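Local atomic coordinates of anaphase-promoting complex subunit cut9 (PDB entry 2XPI), a protein that serves as a subunit of the anaphase-promoting complex, the ubiquitin ligase that controls progression through mitosis and G1. Residues S201-R206 / Y223-M228; Y275-N280 / S305-C310; P443-G448 / D474-N479; T493-F498 / G523-K528. One frame throughout, in Å; residues are numbered along the deposited sequence.

Interaction 1. Residues S201-R206 / Y223-M228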
loop_
_atom_site.group_PDB
_atom_site.type_symbol
_atom_site.label_atom_id
_atom_site.label_comp_id
_atom_site.label_asym_id
_atom_site.label_seq_id
_atom_site.Cartn_x
_atom_site.Cartn_y
_atom_site.Cartn_z
ATOM N N SER A 201 8.020 -7.695 20.996
ATOM C CA SER A 201 7.886 -7.184 19.638
ATOM C C SER A 201 9.218 -6.934 18.955
ATOM O O SER A 201 9.351 -7.112 17.744
ATOM C CB SER A 201 7.046 -5.903 19.637
ATOM O OG SER A 201 5.733 -6.173 20.122
ATOM N N MET A 202 10.216 -6.517 19.718
ATOM C CA MET A 202 11.523 -6.285 19.123
ATOM C C MET A 202 12.296 -7.596 18.809
ATOM O O MET A 202 13.092 -7.639 17.866
ATOM C CB MET A 202 12.340 -5.307 19.979
ATOM C CG MET A 202 11.742 -3.909 20.025
ATOM S SD MET A 202 12.858 -2.673 20.724
ATOM C CE MET A 202 12.620 -2.878 22.480
ATOM N N CYS A 203 12.055 -8.657 19.582
ATOM C CA CYS A 203 12.635 -9.972 19.265
ATOM C C CYS A 203 11.971 -10.514 18.016
ATOM O O CYS A 203 12.606 -11.217 17.238
ATOM C CB CYS A 203 12.424 -10.987 20.391
ATOM S SG CYS A 203 13.432 -10.773 21.876
ATOM N N TYR A 204 10.688 -10.201 17.844
ATOM C CA TYR A 204 9.975 -10.629 16.659
ATOM C C TYR A 204 10.611 -9.936 15.484
ATOM O O TYR A 204 10.816 -10.532 14.420
ATOM C CB TYR A 204 8.493 -10.262 16.734
ATOM C CG TYR A 204 7.811 -10.309 15.384
ATOM C CD1 TYR A 204 7.493 -11.516 14.791
ATOM C CD2 TYR A 204 7.507 -9.140 14.693
ATOM C CE1 TYR A 204 6.885 -11.561 13.557
ATOM C CE2 TYR A 204 6.897 -9.176 13.458
ATOM C CZ TYR A 204 6.589 -10.386 12.894
ATOM O OH TYR A 204 5.979 -10.428 11.652
ATOM N N LEU A 205 10.932 -8.664 15.685
ATOM C CA LEU A 205 11.475 -7.850 14.615
ATOM C C LEU A 205 12.838 -8.410 14.271
ATOM O O LEU A 205 13.176 -8.598 13.100
ATOM C CB LEU A 205 11.588 -6.404 15.064
ATOM C CG LEU A 205 10.995 -5.320 14.163
ATOM C CD1 LEU A 205 9.709 -5.758 13.474
ATOM C CD2 LEU A 205 10.775 -4.070 15.001
ATOM N N ARG A 206 13.611 -8.707 15.308
ATOM C CA ARG A 206 14.914 -9.330 15.119
ATOM C C ARG A 206 14.785 -10.664 14.392
ATOM O O ARG A 206 15.647 -11.027 13.599
ATOM C CB ARG A 206 15.626 -9.519 16.447
ATOM C CG ARG A 206 16.995 -8.907 16.439
ATOM C CD ARG A 206 17.864 -9.543 17.472
ATOM N NE ARG A 206 17.054 -9.798 18.636
ATOM C CZ ARG A 206 16.574 -8.848 19.423
ATOM N NH1 ARG A 206 16.843 -7.569 19.185
ATOM N NH2 ARG A 206 15.829 -9.185 20.460
ATOM N N TYR A 223 12.699 -15.632 17.448
ATOM C CA TYR A 223 11.200 -15.720 17.530
ATOM C C TYR A 223 10.660 -16.527 18.723
ATOM O O TYR A 223 9.555 -16.275 19.196
ATOM C CB TYR A 223 10.553 -16.422 16.323
ATOM C CG TYR A 223 10.527 -15.732 14.980
ATOM C CD1 TYR A 223 10.256 -14.366 14.861
ATOM C CD2 TYR A 223 10.739 -16.470 13.805
ATOM C CE1 TYR A 223 10.232 -13.746 13.608
ATOM C CE2 TYR A 223 10.722 -15.873 12.565
ATOM C CZ TYR A 223 10.472 -14.504 12.468
ATOM O OH TYR A 223 10.438 -13.907 11.226
ATOM N N LYS A 224 11.382 -17.571 19.133
ATOM C CA LYS A 224 11.058 -18.315 20.347
ATOM C C LYS A 224 11.108 -17.341 21.530
ATOM O O LYS A 224 10.291 -17.405 22.457
ATOM C CB LYS A 224 12.085 -19.433 20.587
ATOM C CG LYS A 224 11.716 -20.844 20.076
ATOM N N GLU A 225 12.083 -16.437 21.506
ATOM C CA GLU A 225 12.251 -15.538 22.624
ATOM C C GLU A 225 11.071 -14.602 22.799
ATOM O O GLU A 225 10.639 -14.361 23.932
ATOM C CB GLU A 225 13.540 -14.748 22.521
ATOM C CG GLU A 225 14.320 -14.916 23.785
ATOM C CD GLU A 225 15.192 -13.746 24.110
ATOM O OE1 GLU A 225 15.396 -13.495 25.325
ATOM O OE2 GLU A 225 15.675 -13.093 23.156
ATOM N N ALA A 226 10.560 -14.067 21.690
ATOM C CA ALA A 226 9.368 -13.236 21.739
ATOM C C ALA A 226 8.276 -13.934 22.545
ATOM O O ALA A 226 7.739 -13.366 23.506
ATOM C CB ALA A 226 8.873 -12.909 20.325
ATOM N N LEU A 227 7.964 -15.176 22.168
ATOM C CA LEU A 227 6.891 -15.928 22.809
ATOM C C LEU A 227 7.158 -16.189 24.290
ATOM O O LEU A 227 6.269 -16.016 25.121
ATOM C CB LEU A 227 6.589 -17.220 22.053
ATOM C CG LEU A 227 5.522 -17.159 20.951
ATOM C CD1 LEU A 227 5.232 -18.521 20.366
ATOM C CD2 LEU A 227 4.208 -16.553 21.463
ATOM N N MET A 228 8.369 -16.590 24.647
ATOM C CA MET A 228 8.672 -16.783 26.061
ATOM C C MET A 228 8.489 -15.476 26.823
ATOM O O MET A 228 7.970 -15.476 27.940
ATOM C CB MET A 228 10.086 -17.328 26.271
ATOM C CG MET A 228 10.350 -18.656 25.592
ATOM S SD MET A 228 9.209 -19.933 26.148
ATOM C CE MET A 228 9.696 -20.132 27.865
HETATM O O HOH W 1 15.807 -11.979 20.015
#

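Interaction 2. Residues Y275-N280 / S305-C310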
loop_
_atom_site.group_PDB
_atom_site.type_symbol
_atom_site.label_atom_id
_atom_site.label_comp_id
_atom_site.label_asym_id
_atom_site.label_seq_id
_atom_site.Cartn_x
_atom_site.Cartn_y
_atom_site.Cartn_z
ATOM N N TYR A 275 -3.700 -21.972 21.229
ATOM C CA TYR A 275 -2.422 -22.265 20.577
ATOM C C TYR A 275 -2.314 -23.736 20.168
ATOM O O TYR A 275 -1.926 -24.056 19.053
ATOM C CB TYR A 275 -1.251 -21.841 21.475
ATOM C CG TYR A 275 -1.007 -20.349 21.437
ATOM C CD1 TYR A 275 0.045 -19.767 22.131
ATOM C CD2 TYR A 275 -1.834 -19.525 20.688
ATOM C CE1 TYR A 275 0.268 -18.411 22.068
ATOM C CE2 TYR A 275 -1.630 -18.179 20.634
ATOM C CZ TYR A 275 -0.577 -17.620 21.323
ATOM O OH TYR A 275 -0.396 -16.258 21.243
ATOM N N MET A 276 -2.682 -24.628 21.074
ATOM C CA MET A 276 -2.670 -26.047 20.779
ATOM C C MET A 276 -3.495 -26.392 19.531
ATOM O O MET A 276 -3.179 -27.340 18.822
ATOM C CB MET A 276 -3.100 -26.852 22.013
ATOM C CG MET A 276 -2.040 -26.826 23.132
ATOM S SD MET A 276 -2.558 -27.569 24.701
ATOM C CE MET A 276 -4.112 -28.192 24.131
ATOM N N LEU A 277 -4.531 -25.613 19.242
ATOM C CA LEU A 277 -5.331 -25.859 18.041
ATOM C C LEU A 277 -4.535 -25.641 16.760
ATOM O O LEU A 277 -4.949 -26.099 15.697
ATOM C CB LEU A 277 -6.565 -24.958 17.989
ATOM C CG LEU A 277 -7.688 -25.091 19.009
ATOM C CD1 LEU A 277 -8.897 -24.365 18.457
ATOM C CD2 LEU A 277 -8.028 -26.551 19.301
ATOM N N LYS A 278 -3.419 -24.918 16.852
ATOM C CA LYS A 278 -2.579 -24.633 15.682
ATOM C C LYS A 278 -1.612 -25.773 15.359
ATOM O O LYS A 278 -0.944 -25.757 14.324
ATOM C CB LYS A 278 -1.777 -23.347 15.897
ATOM C CG LYS A 278 -2.622 -22.089 15.946
ATOM C CD LYS A 278 -3.639 -22.128 14.819
ATOM C CE LYS A 278 -4.339 -20.793 14.607
ATOM N NZ LYS A 278 -5.092 -20.825 13.314
ATOM N N LEU A 279 -1.565 -26.760 16.247
ATOM C CA LEU A 279 -0.449 -27.685 16.338
ATOM C C LEU A 279 -0.680 -29.035 15.686
ATOM O O LEU A 279 -1.744 -29.298 15.134
ATOM C CB LEU A 279 -0.117 -27.913 17.804
ATOM C CG LEU A 279 0.952 -27.030 18.440
ATOM C CD1 LEU A 279 1.199 -25.753 17.658
ATOM C CD2 LEU A 279 0.551 -26.761 19.874
ATOM N N ASN A 280 0.335 -29.891 15.768
ATOM C CA ASN A 280 0.254 -31.245 15.244
ATOM C C ASN A 280 -0.873 -32.052 15.875
ATOM O O ASN A 280 -0.851 -32.353 17.078
ATOM C CB ASN A 280 1.568 -31.995 15.436
ATOM C CG ASN A 280 1.573 -33.329 14.719
ATOM O OD1 ASN A 280 1.086 -34.340 15.240
ATOM N ND2 ASN A 280 2.104 -33.338 13.499
ATOM N N SER A 305 -13.640 -20.329 13.094
ATOM C CA SER A 305 -12.911 -20.946 11.998
ATOM C C SER A 305 -11.709 -21.792 12.482
ATOM O O SER A 305 -11.493 -22.910 12.014
ATOM C CB SER A 305 -12.471 -19.866 11.015
ATOM O OG SER A 305 -11.238 -20.213 10.404
ATOM N N ASP A 306 -10.940 -21.257 13.426
ATOM C CA ASP A 306 -9.783 -21.956 13.988
ATOM C C ASP A 306 -10.167 -23.252 14.716
ATOM O O ASP A 306 -9.450 -24.247 14.639
ATOM C CB ASP A 306 -8.982 -21.022 14.917
ATOM C CG ASP A 306 -8.342 -19.841 14.166
ATOM O OD1 ASP A 306 -7.730 -20.054 13.095
ATOM O OD2 ASP A 306 -8.446 -18.690 14.647
ATOM N N LEU A 307 -11.298 -23.248 15.411
ATOM C CA LEU A 307 -11.749 -24.434 16.136
ATOM C C LEU A 307 -12.273 -25.508 15.176
ATOM O O LEU A 307 -12.041 -26.698 15.363
ATOM C CB LEU A 307 -12.825 -24.044 17.157
ATOM C CG LEU A 307 -13.319 -25.023 18.239
ATOM C CD1 LEU A 307 -14.691 -25.588 17.906
ATOM C CD2 LEU A 307 -12.327 -26.136 18.480
ATOM N N LEU A 308 -12.986 -25.079 14.146
ATOM C CA LEU A 308 -13.566 -26.015 13.208
ATOM C C LEU A 308 -12.443 -26.681 12.412
ATOM O O LEU A 308 -12.531 -27.858 12.032
ATOM C CB LEU A 308 -14.589 -25.312 12.319
ATOM C CG LEU A 308 -15.857 -25.048 13.149
ATOM C CD1 LEU A 308 -16.993 -24.434 12.358
ATOM C CD2 LEU A 308 -16.302 -26.347 13.762
ATOM N N LEU A 309 -11.370 -25.927 12.211
ATOM C CA LEU A 309 -10.176 -26.458 11.597
ATOM C C LEU A 309 -9.314 -27.498 12.398
ATOM O O LEU A 309 -8.718 -28.332 11.724
ATOM C CB LEU A 309 -9.321 -25.326 11.041
ATOM C CG LEU A 309 -9.482 -24.867 9.585
ATOM C CD1 LEU A 309 -8.292 -24.006 9.248
ATOM C CD2 LEU A 309 -9.539 -26.022 8.602
ATOM N N CYS A 310 -9.213 -27.486 13.754
ATOM C CA CYS A 310 -8.571 -28.658 14.431
ATOM C C CYS A 310 -9.382 -29.851 13.970
ATOM O O CYS A 310 -8.829 -30.804 13.456
ATOM C CB CYS A 310 -8.446 -28.656 16.022
ATOM S SG CYS A 310 -8.983 -30.304 16.881
#

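Interaction 3. Residues P443-G448 / D474-N479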
loop_
_atom_site.group_PDB
_atom_site.type_symbol
_atom_site.label_atom_id
_atom_site.label_comp_id
_atom_site.label_asym_id
_atom_site.label_seq_id
_atom_site.Cartn_x
_atom_site.Cartn_y
_atom_site.Cartn_z
ATOM N N PRO A 443 4.212 -37.514 3.996
ATOM C CA PRO A 443 5.440 -37.406 3.190
ATOM C C PRO A 443 6.331 -38.650 3.151
ATOM O O PRO A 443 6.819 -38.950 2.075
ATOM C CB PRO A 443 6.167 -36.231 3.833
ATOM C CG PRO A 443 5.029 -35.331 4.270
ATOM C CD PRO A 443 4.011 -36.324 4.841
ATOM N N TYR A 444 6.533 -39.365 4.253
ATOM C CA TYR A 444 7.300 -40.623 4.233
ATOM C C TYR A 444 6.560 -41.730 3.493
ATOM O O TYR A 444 7.179 -42.611 2.892
ATOM C CB TYR A 444 7.564 -41.137 5.639
ATOM C CG TYR A 444 8.527 -40.292 6.417
ATOM C CD1 TYR A 444 9.381 -39.424 5.779
ATOM C CD2 TYR A 444 8.574 -40.364 7.791
ATOM C CE1 TYR A 444 10.246 -38.658 6.477
ATOM C CE2 TYR A 444 9.438 -39.601 8.505
ATOM C CZ TYR A 444 10.277 -38.749 7.847
ATOM O OH TYR A 444 11.146 -37.969 8.578
ATOM N N LEU A 445 5.237 -41.698 3.586
ATOM C CA LEU A 445 4.396 -42.574 2.804
ATOM C C LEU A 445 4.749 -42.418 1.333
ATOM O O LEU A 445 5.068 -43.392 0.641
ATOM C CB LEU A 445 2.936 -42.204 3.004
ATOM C CG LEU A 445 2.010 -43.404 3.011
ATOM C CD1 LEU A 445 0.567 -42.992 3.245
ATOM C CD2 LEU A 445 2.180 -44.159 1.712
ATOM N N PHE A 446 4.701 -41.177 0.861
ATOM C CA PHE A 446 4.905 -40.908 -0.545
ATOM C C PHE A 446 6.346 -41.215 -0.970
ATOM O O PHE A 446 6.585 -41.775 -2.044
ATOM C CB PHE A 446 4.532 -39.465 -0.864
ATOM C CG PHE A 446 3.100 -39.110 -0.535
ATOM C CD1 PHE A 446 2.103 -40.054 -0.612
ATOM C CD2 PHE A 446 2.753 -37.811 -0.175
ATOM C CE1 PHE A 446 0.777 -39.721 -0.315
ATOM C CE2 PHE A 446 1.427 -37.470 0.123
ATOM C CZ PHE A 446 0.446 -38.416 0.056
ATOM N N LEU A 447 7.307 -40.841 -0.134
ATOM C CA LEU A 447 8.695 -41.189 -0.399
ATOM C C LEU A 447 8.840 -42.719 -0.529
ATOM O O LEU A 447 9.562 -43.201 -1.384
ATOM C CB LEU A 447 9.617 -40.666 0.708
ATOM C CG LEU A 447 10.440 -39.373 0.585
ATOM C CD1 LEU A 447 10.533 -38.891 -0.850
ATOM C CD2 LEU A 447 9.891 -38.278 1.494
ATOM N N GLY A 448 8.146 -43.471 0.319
ATOM C CA GLY A 448 8.181 -44.918 0.253
ATOM C C GLY A 448 7.651 -45.456 -1.073
ATOM O O GLY A 448 8.288 -46.301 -1.710
ATOM N N ASP A 474 -3.945 -45.535 8.377
ATOM C CA ASP A 474 -4.244 -45.019 7.057
ATOM C C ASP A 474 -4.158 -46.180 6.058
ATOM O O ASP A 474 -3.109 -46.810 5.918
ATOM C CB ASP A 474 -3.241 -43.914 6.731
ATOM C CG ASP A 474 -3.300 -43.453 5.275
ATOM O OD1 ASP A 474 -4.052 -44.023 4.442
ATOM O OD2 ASP A 474 -2.562 -42.497 4.959
ATOM N N PRO A 475 -5.268 -46.469 5.361
ATOM C CA PRO A 475 -5.411 -47.637 4.478
ATOM C C PRO A 475 -4.316 -47.698 3.422
ATOM O O PRO A 475 -3.922 -48.786 3.014
ATOM C CB PRO A 475 -6.745 -47.388 3.766
ATOM C CG PRO A 475 -7.434 -46.331 4.530
ATOM C CD PRO A 475 -6.395 -45.531 5.240
ATOM N N LEU A 476 -3.852 -46.529 2.976
ATOM C CA LEU A 476 -2.884 -46.396 1.886
ATOM C C LEU A 476 -1.516 -46.903 2.317
ATOM O O LEU A 476 -0.747 -47.428 1.514
ATOM C CB LEU A 476 -2.758 -44.926 1.512
ATOM C CG LEU A 476 -2.362 -44.540 0.086
ATOM C CD1 LEU A 476 -1.628 -43.172 0.083
ATOM C CD2 LEU A 476 -1.526 -45.626 -0.593
ATOM N N LEU A 477 -1.221 -46.724 3.595
ATOM C CA LEU A 477 0.048 -47.100 4.167
ATOM C C LEU A 477 0.102 -48.598 4.357
ATOM O O LEU A 477 1.143 -49.215 4.141
ATOM C CB LEU A 477 0.200 -46.420 5.523
ATOM C CG LEU A 477 1.360 -46.858 6.407
ATOM C CD1 LEU A 477 2.688 -46.481 5.788
ATOM C CD2 LEU A 477 1.198 -46.208 7.754
ATOM N N LEU A 478 -1.019 -49.185 4.780
ATOM C CA LEU A 478 -1.095 -50.635 4.964
ATOM C C LEU A 478 -1.018 -51.329 3.618
ATOM O O LEU A 478 -0.400 -52.376 3.480
ATOM C CB LEU A 478 -2.363 -51.035 5.716
ATOM C CG LEU A 478 -2.440 -50.516 7.157
ATOM C CD1 LEU A 478 -3.799 -50.807 7.757
ATOM C CD2 LEU A 478 -1.334 -51.109 8.018
ATOM N N ASN A 479 -1.637 -50.737 2.612
ATOM C CA ASN A 479 -1.450 -51.245 1.270
ATOM C C ASN A 479 0.023 -51.236 0.871
ATOM O O ASN A 479 0.537 -52.221 0.388
ATOM C CB ASN A 479 -2.288 -50.482 0.242
ATOM C CG ASN A 479 -2.076 -51.009 -1.164
ATOM O OD1 ASN A 479 -1.157 -50.593 -1.862
ATOM N ND2 ASN A 479 -2.898 -51.957 -1.568
#

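Interaction 4. Residues T493-F498 / G523-K528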
loop_
_atom_site.group_PDB
_atom_site.type_symbol
_atom_site.label_atom_id
_atom_site.label_comp_id
_atom_site.label_asym_id
_atom_site.label_seq_id
_atom_site.Cartn_x
_atom_site.Cartn_y
_atom_site.Cartn_z
ATOM N N THR A 493 2.183 -62.083 5.644
ATOM C CA THR A 493 2.176 -60.690 6.089
ATOM C C THR A 493 1.473 -59.761 5.075
ATOM O O THR A 493 0.600 -58.967 5.442
ATOM C CB THR A 493 3.602 -60.196 6.402
ATOM O OG1 THR A 493 4.172 -61.026 7.429
ATOM C CG2 THR A 493 3.595 -58.732 6.861
ATOM N N ALA A 494 1.830 -59.876 3.799
ATOM C CA ALA A 494 1.098 -59.156 2.759
ATOM C C ALA A 494 -0.420 -59.306 2.900
ATOM O O ALA A 494 -1.131 -58.323 2.847
ATOM C CB ALA A 494 1.552 -59.577 1.371
ATOM N N ILE A 495 -0.922 -60.528 3.082
ATOM C CA ILE A 495 -2.367 -60.734 3.195
ATOM C C ILE A 495 -2.926 -60.003 4.406
ATOM O O ILE A 495 -3.991 -59.382 4.333
ATOM C CB ILE A 495 -2.719 -62.230 3.295
ATOM C CG1 ILE A 495 -2.763 -62.856 1.901
ATOM C CG2 ILE A 495 -4.048 -62.437 4.016
ATOM C CD1 ILE A 495 -2.396 -64.321 1.895
ATOM N N ASN A 496 -2.204 -60.071 5.521
ATOM C CA ASN A 496 -2.648 -59.404 6.742
ATOM C C ASN A 496 -2.743 -57.895 6.543
ATOM O O ASN A 496 -3.704 -57.251 6.967
ATOM C CB ASN A 496 -1.720 -59.735 7.913
ATOM C CG ASN A 496 -1.651 -61.232 8.203
ATOM O OD1 ASN A 496 -0.645 -61.722 8.717
ATOM N ND2 ASN A 496 -2.720 -61.964 7.878
ATOM N N HIS A 497 -1.738 -57.333 5.883
ATOM C CA HIS A 497 -1.723 -55.909 5.622
ATOM C C HIS A 497 -2.847 -55.491 4.686
ATOM O O HIS A 497 -3.594 -54.567 4.999
ATOM C CB HIS A 497 -0.360 -55.473 5.101
ATOM C CG HIS A 497 0.651 -55.286 6.185
ATOM N ND1 HIS A 497 1.991 -55.561 6.014
ATOM C CD2 HIS A 497 0.516 -54.851 7.461
ATOM C CE1 HIS A 497 2.638 -55.298 7.137
ATOM N NE2 HIS A 497 1.767 -54.863 8.029
ATOM N N PHE A 498 -2.981 -56.167 3.550
ATOM C CA PHE A 498 -4.112 -55.909 2.659
ATOM C C PHE A 498 -5.473 -56.041 3.332
ATOM O O PHE A 498 -6.357 -55.209 3.111
ATOM C CB PHE A 498 -4.059 -56.813 1.442
ATOM C CG PHE A 498 -2.830 -56.631 0.631
ATOM C CD1 PHE A 498 -2.325 -55.365 0.409
ATOM C CD2 PHE A 498 -2.169 -57.716 0.100
ATOM C CE1 PHE A 498 -1.202 -55.190 -0.334
ATOM C CE2 PHE A 498 -1.044 -57.540 -0.643
ATOM C CZ PHE A 498 -0.557 -56.278 -0.860
ATOM N N GLY A 523 -5.746 -60.489 -3.819
ATOM C CA GLY A 523 -5.866 -61.597 -4.752
ATOM C C GLY A 523 -4.542 -62.155 -5.252
ATOM O O GLY A 523 -4.424 -63.356 -5.479
ATOM N N HIS A 524 -3.547 -61.285 -5.436
ATOM C CA HIS A 524 -2.213 -61.693 -5.888
ATOM C C HIS A 524 -1.429 -62.392 -4.780
ATOM O O HIS A 524 -0.658 -63.306 -5.039
ATOM C CB HIS A 524 -1.412 -60.495 -6.407
ATOM C CG HIS A 524 -1.682 -60.159 -7.838
ATOM N ND1 HIS A 524 -2.316 -58.999 -8.225
ATOM C CD2 HIS A 524 -1.415 -60.836 -8.977
ATOM C CE1 HIS A 524 -2.424 -58.971 -9.539
ATOM N NE2 HIS A 524 -1.878 -60.074 -10.022
ATOM N N ALA A 525 -1.617 -61.953 -3.541
ATOM C CA ALA A 525 -1.022 -62.644 -2.410
ATOM C C ALA A 525 -1.581 -64.060 -2.325
ATOM O O ALA A 525 -0.863 -65.001 -2.036
ATOM C CB ALA A 525 -1.289 -61.884 -1.119
ATOM N N TYR A 526 -2.869 -64.207 -2.599
ATOM C CA TYR A 526 -3.549 -65.492 -2.497
ATOM C C TYR A 526 -3.119 -66.492 -3.564
ATOM O O TYR A 526 -2.992 -67.679 -3.270
ATOM C CB TYR A 526 -5.063 -65.310 -2.578
ATOM C CG TYR A 526 -5.764 -64.846 -1.311
ATOM C CD1 TYR A 526 -6.914 -64.062 -1.391
ATOM C CD2 TYR A 526 -5.308 -65.214 -0.046
ATOM C CE1 TYR A 526 -7.584 -63.644 -0.261
ATOM C CE2 TYR A 526 -5.984 -64.802 1.107
ATOM C CZ TYR A 526 -7.124 -64.008 0.984
ATOM O OH TYR A 526 -7.816 -63.561 2.100
ATOM N N ARG A 527 -2.921 -66.053 -4.804
ATOM C CA ARG A 527 -2.470 -67.011 -5.813
ATOM C C ARG A 527 -1.056 -67.473 -5.509
ATOM O O ARG A 527 -0.672 -68.586 -5.856
ATOM C CB ARG A 527 -2.558 -66.461 -7.232
ATOM C CG ARG A 527 -2.028 -65.072 -7.379
ATOM C CD ARG A 527 -2.032 -64.656 -8.836
ATOM N NE ARG A 527 -0.815 -65.091 -9.507
ATOM C CZ ARG A 527 0.321 -64.400 -9.502
ATOM N NH1 ARG A 527 0.396 -63.234 -8.859
ATOM N NH2 ARG A 527 1.388 -64.880 -10.136
ATOM N N LYS A 528 -0.282 -66.609 -4.859
ATOM C CA LYS A 528 1.072 -66.957 -4.449
ATOM C C LYS A 528 1.038 -68.083 -3.434
ATOM O O LYS A 528 1.841 -68.998 -3.501
ATOM C CB LYS A 528 1.772 -65.752 -3.843
ATOM C CG LYS A 528 2.248 -64.746 -4.862
ATOM C CD LYS A 528 3.517 -65.217 -5.547
ATOM C CE LYS A 528 3.400 -64.951 -7.018
ATOM N NZ LYS A 528 2.046 -65.421 -7.463
#

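Interaction 1. Residues S201-R206 / Y223-M228
Tyr-223 meets Tyr-204 where the two helices of TPR 4 pack into a helical hairpin, the basic unit of the tetratricopeptide fold. The segments run nearly antiparallel, at 167°, with axes only 7.6 Å apart. Tyr-223 CG lies beside its backbone N (chi1 -71°), and from there the ring reaches across the interface. Tyr-223 CE1, at the ring edge, meets Tyr-204 O at 3.4 Å, the oxygen lying near the ring plane, and stands 3.7 Å from Tyr-204 CD1. The two rings lie obliquely, with planes at 33°, while Tyr-223 OH is hydrogen-bonded to Thr-211 further along the first helix. Trading Tyr-223 for an alanine would probably open a gap beside the Tyr-204 ring and leave Thr-211 without its phenolic partner. Next comes Glu-225, whose extended chain carries OE2 to 3.5 Å from Cys-203 SG. A water joins the helices here, accepting from Arg-206 NH2 and giving a weak bond to Glu-225 OE2; OE1 is held instead by Asn-177. A gold cyanide ion lies about 3 Å from the Cys-203 side chain, and Asn-177 and Arg-206 belong to a gold cyanide site. Ala-226 suits so close a pair of helices because its methyl takes little room: its CB rests 4.0 Å from Cys-203 CB and 4.1 Å from Tyr-204 N.

Interaction 2. Residues Y275-N280 / S305-C310
Lys-278 and Asp-306 form a salt bridge, Lys-278 NZ donating a hydrogen bond of 2.8 Å to Asp-306 OD1. The ammonium comes at OD1 from above the carboxylate, 63° out of its plane. Lysine suits this place because its long chain, bent at chi2 (-45°), can turn back from a CB that points away and still deliver its charge to the neighbouring helix. The other carboxylate oxygen, OD2, makes a salt bridge with Lys-109 of the second subunit, so Asp-306 has a positive partner on each oxygen. It also lies in the first turn of helix 305-317, where a negative charge is likely to be favoured by the helix dipole. Behind this salt bridge Leu-277 fills the buried part of the contact with its two methyl branches. Leu-277 CD1 lies against the start of the helix, 3.7 Å from Leu-307 CA and 3.9 Å from Leu-307 CD2. The other branch, Leu-277 CD2, touches Cys-310 CB one turn on, at 3.9 Å. Leu-277 belongs to a type I turn running from Met-276 to Leu-279. The contact thus joins TPR 6 to the opening helix of TPR 7, a repeat-to-repeat junction of a TPR superhelix, within the repeats that mediate homodimerization.

Interaction 3. Residues P443-G448 / D474-N479
Leu-445 reaches from TPR 11 to the start of TPR 12, linking the first helices of two successive repeats, which in a TPR superhelix lie side by side. The segments are inclined at 33° and their axes stay 10.6 Å apart, a spacing that calls for a long apolar side chain. From CB, which points at the other helix, the chain leads to Leu-445 CG, 4.2 Å from Leu-477 CD1. At the tip Leu-445 CD1 does most of the touching: it is 3.9 Å from Leu-476 CD1, 4.1 Å from Leu-477 CB and 3.6 Å from Asp-474 OD2. Asp-474 is the N-cap of helix 475-487. With CG anti to the backbone N (chi1 170°), Asp-474 OD1 accepts from Leu-476 N at 2.9 Å, the N-H coming from above the carboxylate plane. The other oxygen, OD2, is bound by His-441 and forms a salt bridge with a basic side chain of another protein, consistent with the role of this region in binding hcn1. Put in place of Asp-474, a leucine would probably leave the Leu-476 amide without its cap and both His-441 and the partner's positive charge without their mate. Leu-476 also serves a second neighbour, its CD1 lying at the edge of the Phe-446 ring, 4.2 Å from Phe-446 CE1.

Interaction 4. Residues T493-F498 / G523-K528
Ile-495 and Tyr-526 cross at about a right angle, the isoleucine chain running across the CD2-CE2 side of the tyrosine ring. CG1 of Ile-495 lies beside its own backbone N (chi1 -83°), and CD1 continues to the ring, ending 3.6 Å from Tyr-526 CD2. The approach is oblique, and Ile-495 CG1 lies 3.8 Å from Tyr-526 CE2. A ring with an apolar flank and a polar end suits this border position: carbon meets the isoleucine, while the hydroxyl is hydrogen-bonded to Gln-499, one turn beyond Ile-495 on helix 491-507.

Ala-525 points toward helix 491-507 and receives three side chains on its single methyl. Ile-495 CG1 is the nearest, 3.5 Å from Ala-525 CB. Phe-498 presents its edge, with Phe-498 CE2 4.4 Å from Ala-525 CB and the methyl near the ring plane. Ala-494 meets it methyl to methyl, Ala-494 CB lying 4.4 Å from Ala-525 CB. Alanine on both helices leaves room for the larger isoleucine and phenylalanine, and the axes approach to 9.1 Å at 155°, close to antiparallel.

The contact joins the second helix of TPR 12 to the first helix of TPR 13, so it welds neighbouring repeats. Phe-498 also packs on another protein's chain, probably hcn1. Helix 475-487 lies against Ala-494 through Phe-486, and helix 550-562 flanks segment 523-528, touching His-524 and Arg-527.

Overall arrangement
The four contacts follow one another along an all-helical TPR superhelix. Interaction 1 lies inside TPR 4, whereas interactions 2, 3 and 4 each join one repeat to the next. The centres of interactions 1 and 2 are about 22 Å apart, and the centre of interaction 3 lies about 25 Å from that of interaction 2. Interactions 3 and 4 are closest, about 17 Å between centres, and touch through the consecutive helices 475-487 and 491-507 of TPR 12. Interactions 1 and 4, their centres about 54 Å apart, lie on opposite sides of the chain's centre. This order matches a division of labour: the first two contacts belong to the dimerizing repeats, the last two to those that bind hcn1.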